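Local coordinates for putative immunoglobulin A1 protease (Bacteroides ovatus, PDB 3N6Z), which is of unproven function but, as a putative immunoglobulin A1 protease, may take part in cleaving that antibody, at residues G251-Q256 / I263-S268; S180-A183 / G188-A191. All blocks are in the same frame, centred on the assembly; numbering follows the deposited sequence.

Contact 1 of 2, residues G251-Q256 / I263-S268; sequences GGILGQ and IAIKNS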
loop_
_atom_site.group_PDB
_atom_site.type_symbol
_atom_site.label_atom_id
_atom_site.label_comp_id
_atom_site.label_asym_id
_atom_site.label_seq_id
_atom_site.Cartn_x
_atom_site.Cartn_y
_atom_site.Cartn_z
ATOM N N GLY A 251 6.696 -9.411 -7.620
ATOM C CA GLY A 251 6.852 -10.046 -6.323
ATOM C C GLY A 251 5.532 -10.172 -5.591
ATOM O O GLY A 251 4.682 -9.272 -5.652
ATOM N N GLY A 252 5.379 -11.237 -4.806
ATOM C CA GLY A 252 4.176 -11.393 -3.997
ATOM C C GLY A 252 4.035 -10.306 -2.946
ATOM O O GLY A 252 2.909 -9.941 -2.591
ATOM N N ILE A 253 5.158 -9.794 -2.459
ATOM C CA ILE A 253 5.179 -8.687 -1.520
ATOM C C ILE A 253 5.681 -7.396 -2.189
ATOM O O ILE A 253 4.993 -6.359 -2.144
ATOM C CB ILE A 253 5.978 -8.998 -0.235
ATOM C CG1 ILE A 253 5.338 -10.166 0.527
ATOM C CG2 ILE A 253 6.070 -7.771 0.674
ATOM C CD1 ILE A 253 3.954 -9.899 1.126
ATOM N N LEU A 254 6.872 -7.469 -2.785
ATOM C CA LEU A 254 7.581 -6.297 -3.299
ATOM C C LEU A 254 8.067 -6.580 -4.713
ATOM O O LEU A 254 8.721 -7.600 -4.943
ATOM C CB LEU A 254 8.769 -5.930 -2.388
ATOM C CG LEU A 254 9.691 -4.788 -2.863
ATOM C CD1 LEU A 254 8.948 -3.425 -2.857
ATOM C CD2 LEU A 254 10.988 -4.746 -2.064
ATOM N N GLY A 255 7.834 -5.659 -5.654
ATOM C CA GLY A 255 8.383 -5.815 -7.008
ATOM C C GLY A 255 9.900 -5.699 -7.081
ATOM O O GLY A 255 10.577 -6.652 -7.483
ATOM N N GLN A 256 10.422 -4.552 -6.671
ATOM C CA GLN A 256 11.821 -4.201 -6.858
ATOM C C GLN A 256 12.428 -3.460 -5.693
ATOM O O GLN A 256 11.826 -2.523 -5.169
ATOM C CB GLN A 256 11.990 -3.324 -8.109
ATOM C CG GLN A 256 13.354 -2.646 -8.245
ATOM C CD GLN A 256 13.600 -2.019 -9.595
ATOM O OE1 GLN A 256 13.335 -2.629 -10.637
ATOM N NE2 GLN A 256 14.108 -0.776 -9.578
ATOM N N ILE A 263 15.920 -3.116 2.043
ATOM C CA ILE A 263 14.680 -3.299 2.783
ATOM C C ILE A 263 14.874 -4.450 3.739
ATOM O O ILE A 263 15.693 -5.330 3.497
ATOM C CB ILE A 263 13.462 -3.652 1.819
ATOM C CG1 ILE A 263 12.114 -3.316 2.482
ATOM C CG2 ILE A 263 13.518 -5.083 1.255
ATOM C CD1 ILE A 263 10.898 -3.391 1.534
ATOM N N ALA A 264 14.053 -4.478 4.779
ATOM C CA ALA A 264 13.804 -5.699 5.562
ATOM C C ALA A 264 12.345 -6.086 5.318
ATOM O O ALA A 264 11.465 -5.238 5.352
ATOM C CB ALA A 264 14.082 -5.483 7.083
ATOM N N ILE A 265 12.128 -7.363 5.062
ATOM C CA ILE A 265 10.775 -7.930 4.998
ATOM C C ILE A 265 10.773 -9.081 6.004
ATOM O O ILE A 265 11.548 -10.046 5.886
ATOM C CB ILE A 265 10.319 -8.414 3.605
ATOM C CG1 ILE A 265 10.472 -7.302 2.560
ATOM C CG2 ILE A 265 8.853 -8.916 3.666
ATOM C CD1 ILE A 265 10.060 -7.691 1.171
ATOM N N LYS A 266 9.876 -8.967 6.985
ATOM C CA LYS A 266 9.818 -9.895 8.108
ATOM C C LYS A 266 8.384 -10.316 8.344
ATOM O O LYS A 266 7.476 -9.495 8.276
ATOM C CB LYS A 266 10.353 -9.243 9.390
ATOM C CG LYS A 266 11.809 -8.724 9.254
ATOM C CD LYS A 266 12.329 -8.089 10.581
ATOM C CE LYS A 266 13.615 -7.269 10.370
ATOM N NZ LYS A 266 14.012 -6.387 11.526
ATOM N N ASN A 267 8.186 -11.581 8.672
ATOM C CA ASN A 267 6.883 -12.096 9.066
ATOM C C ASN A 267 5.813 -11.682 8.070
ATOM O O ASN A 267 4.867 -10.978 8.396
ATOM C CB ASN A 267 6.518 -11.627 10.480
ATOM C CG ASN A 267 7.497 -12.112 11.498
ATOM O OD1 ASN A 267 8.167 -11.308 12.214
ATOM N ND2 ASN A 267 7.607 -13.389 11.602
ATOM N N SER A 268 5.988 -12.124 6.838
ATOM C CA SER A 268 5.123 -11.780 5.716
ATOM C C SER A 268 4.869 -12.974 4.839
ATOM O O SER A 268 5.591 -13.991 4.890
ATOM C CB SER A 268 5.711 -10.588 4.949
ATOM O OG SER A 268 5.718 -9.399 5.797
#

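Contact 2 of 2, residues S180-A183 / G188-A191; sequences SGAA and GVLA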
loop_
_atom_site.group_PDB
_atom_site.type_symbol
_atom_site.label_atom_id
_atom_site.label_comp_id
_atom_site.label_asym_id
_atom_site.label_seq_id
_atom_site.Cartn_x
_atom_site.Cartn_y
_atom_site.Cartn_z
ATOM N N SER A 180 2.197 2.345 -13.959
ATOM C CA SER A 180 3.205 2.340 -15.016
ATOM C C SER A 180 4.548 2.715 -14.400
ATOM O O SER A 180 4.818 3.889 -14.172
ATOM C CB SER A 180 2.846 3.291 -16.146
ATOM O OG SER A 180 3.756 3.115 -17.233
ATOM N N GLY A 181 5.364 1.701 -14.121
ATOM C CA GLY A 181 6.668 1.888 -13.495
ATOM C C GLY A 181 6.734 1.419 -12.062
ATOM O O GLY A 181 7.817 1.089 -11.552
ATOM N N ALA A 182 5.594 1.431 -11.392
ATOM C CA ALA A 182 5.425 0.667 -10.133
ATOM C C ALA A 182 3.939 0.394 -9.943
ATOM O O ALA A 182 3.096 1.174 -10.396
ATOM C CB ALA A 182 6.008 1.413 -8.916
ATOM N N ALA A 183 3.623 -0.683 -9.254
ATOM C CA ALA A 183 2.258 -0.974 -8.895
ATOM C C ALA A 183 2.270 -1.806 -7.634
ATOM O O ALA A 183 2.977 -2.825 -7.561
ATOM C CB ALA A 183 1.489 -1.709 -10.030
ATOM N N GLY A 188 2.649 2.425 -4.221
ATOM C CA GLY A 188 3.502 2.259 -5.404
ATOM C C GLY A 188 4.971 2.100 -5.028
ATOM O O GLY A 188 5.643 1.124 -5.429
ATOM N N VAL A 189 5.461 3.052 -4.229
ATOM C CA VAL A 189 6.859 3.150 -3.842
ATOM C C VAL A 189 6.954 3.390 -2.332
ATOM O O VAL A 189 6.337 4.320 -1.823
ATOM C CB VAL A 189 7.590 4.297 -4.610
ATOM C CG1 VAL A 189 9.098 4.240 -4.299
ATOM C CG2 VAL A 189 7.315 4.232 -6.123
ATOM N N LEU A 190 7.727 2.548 -1.648
ATOM C CA LEU A 190 8.070 2.728 -0.246
ATOM C C LEU A 190 9.439 3.413 -0.221
ATOM O O LEU A 190 10.397 2.936 -0.858
ATOM C CB LEU A 190 8.155 1.361 0.461
ATOM C CG LEU A 190 8.644 1.313 1.905
ATOM C CD1 LEU A 190 7.771 2.196 2.847
ATOM C CD2 LEU A 190 8.670 -0.161 2.404
ATOM N N ALA A 191 9.528 4.513 0.513
ATOM C CA ALA A 191 10.778 5.230 0.724
ATOM C C ALA A 191 11.482 4.720 1.986
ATOM O O ALA A 191 11.389 3.521 2.309
ATOM C CB ALA A 191 10.545 6.764 0.707
#

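Contact 1 of 2, residues G251-Q256 / I263-S268
I253 and L254 face I263, I265 and S268 across the interior of a coil, and apolar side chains make most of the contact. The side chains of L254 and I263 meet end to end. L254 CD2 lies 3.8 Å from I263 CD1, with I263 CG2 a little further off. L254 CG, anti to its backbone N (chi1 175°), and the extended I263 chain from CG1 to CD1 (chi2 170°) carry these two end methyls into contact. I253 and I265 meet differently: their chains run alongside each other, pointing opposite ways. I253 CG2 touches I265 CD1 at 4.0 Å. The same methyl, I265 CD1, also sits 4.2 Å from L254 CB, so one methyl touches both neighbouring residues. At the far end I253 CD1 packs on S268 CB at 4.3 Å.

Within 263-268, S268 OG gives a 3.0 Å hydrogen bond to K266 O. The donor stands above the carbonyl plane, 58° out of it. This bond gives the buried hydroxyl a partner while its CB stays turned to I253. N267 ND2 bonds N298 OD1 of the following coil.

The arrangement is that of a parallel beta-helix (solenoid), where inward residues of successive faces fill the core. Strand 254-257 runs between strands 224-227 and 287-289, and strand 263-266 between 233-235 and 294-296, all parallel. I253 and I263 both touch I234 in the coil before, and I265 touches V287 in the coil after.

Contact 2 of 2, residues S180-A183 / G188-A191
A182 CB points at the corner where the chain turns at G188, and its methyl carries the contact from the 180-183 side. The closest approach is to backbone: A182 CB lies 3.5 Å from G188 O and 4.1 Å from G188 C. The methyl therefore rests against the peptide group between G188 and V189. G188 has no side chain, and its carbonyl is the part that meets A182.

The apolar part is a single touch. V189 CG2 is 4.2 Å from A182 CB. With V189 CG1 anti to the backbone N (chi1 -173°), CG2 is left beside that N and is the branch that meets A182. All three touching residues are buried.

The backbone around the contact is tied to adjoining coils. A182 bonds I147, A183 bonds K219 and G221, and G188 bonds T151. The loop 180-183 leads from strand 176-179 into strand 183-184, which lies between parallel strands 147-148 and 218-221. Strand 189-190 lies on another face, between parallel strands 153-154 and 224-227, where V189 touches Y153 and R226.

Contacts 1 and 2 follow one another along the chain, with contact 2 closing before contact 1 opens. Their centres are about 13 Å apart. They meet directly in the core, where I263 CD1 of contact 1 packs at 4.0 Å on L190 CD2, in the 188-191 segment of contact 2. Strand 224-227 lies between strands 189-190 and 254-257, so the two contacts share a face of parallel strands. Both contacts bring a corner or loop of the coil against residues of another part of the coil. No active site is identified near either. A bound glycerol, probably from the crystallisation liquor, lies about 6 Å from the I263 side chain, and its hydroxyl gives a weak hydrogen bond to I263 O.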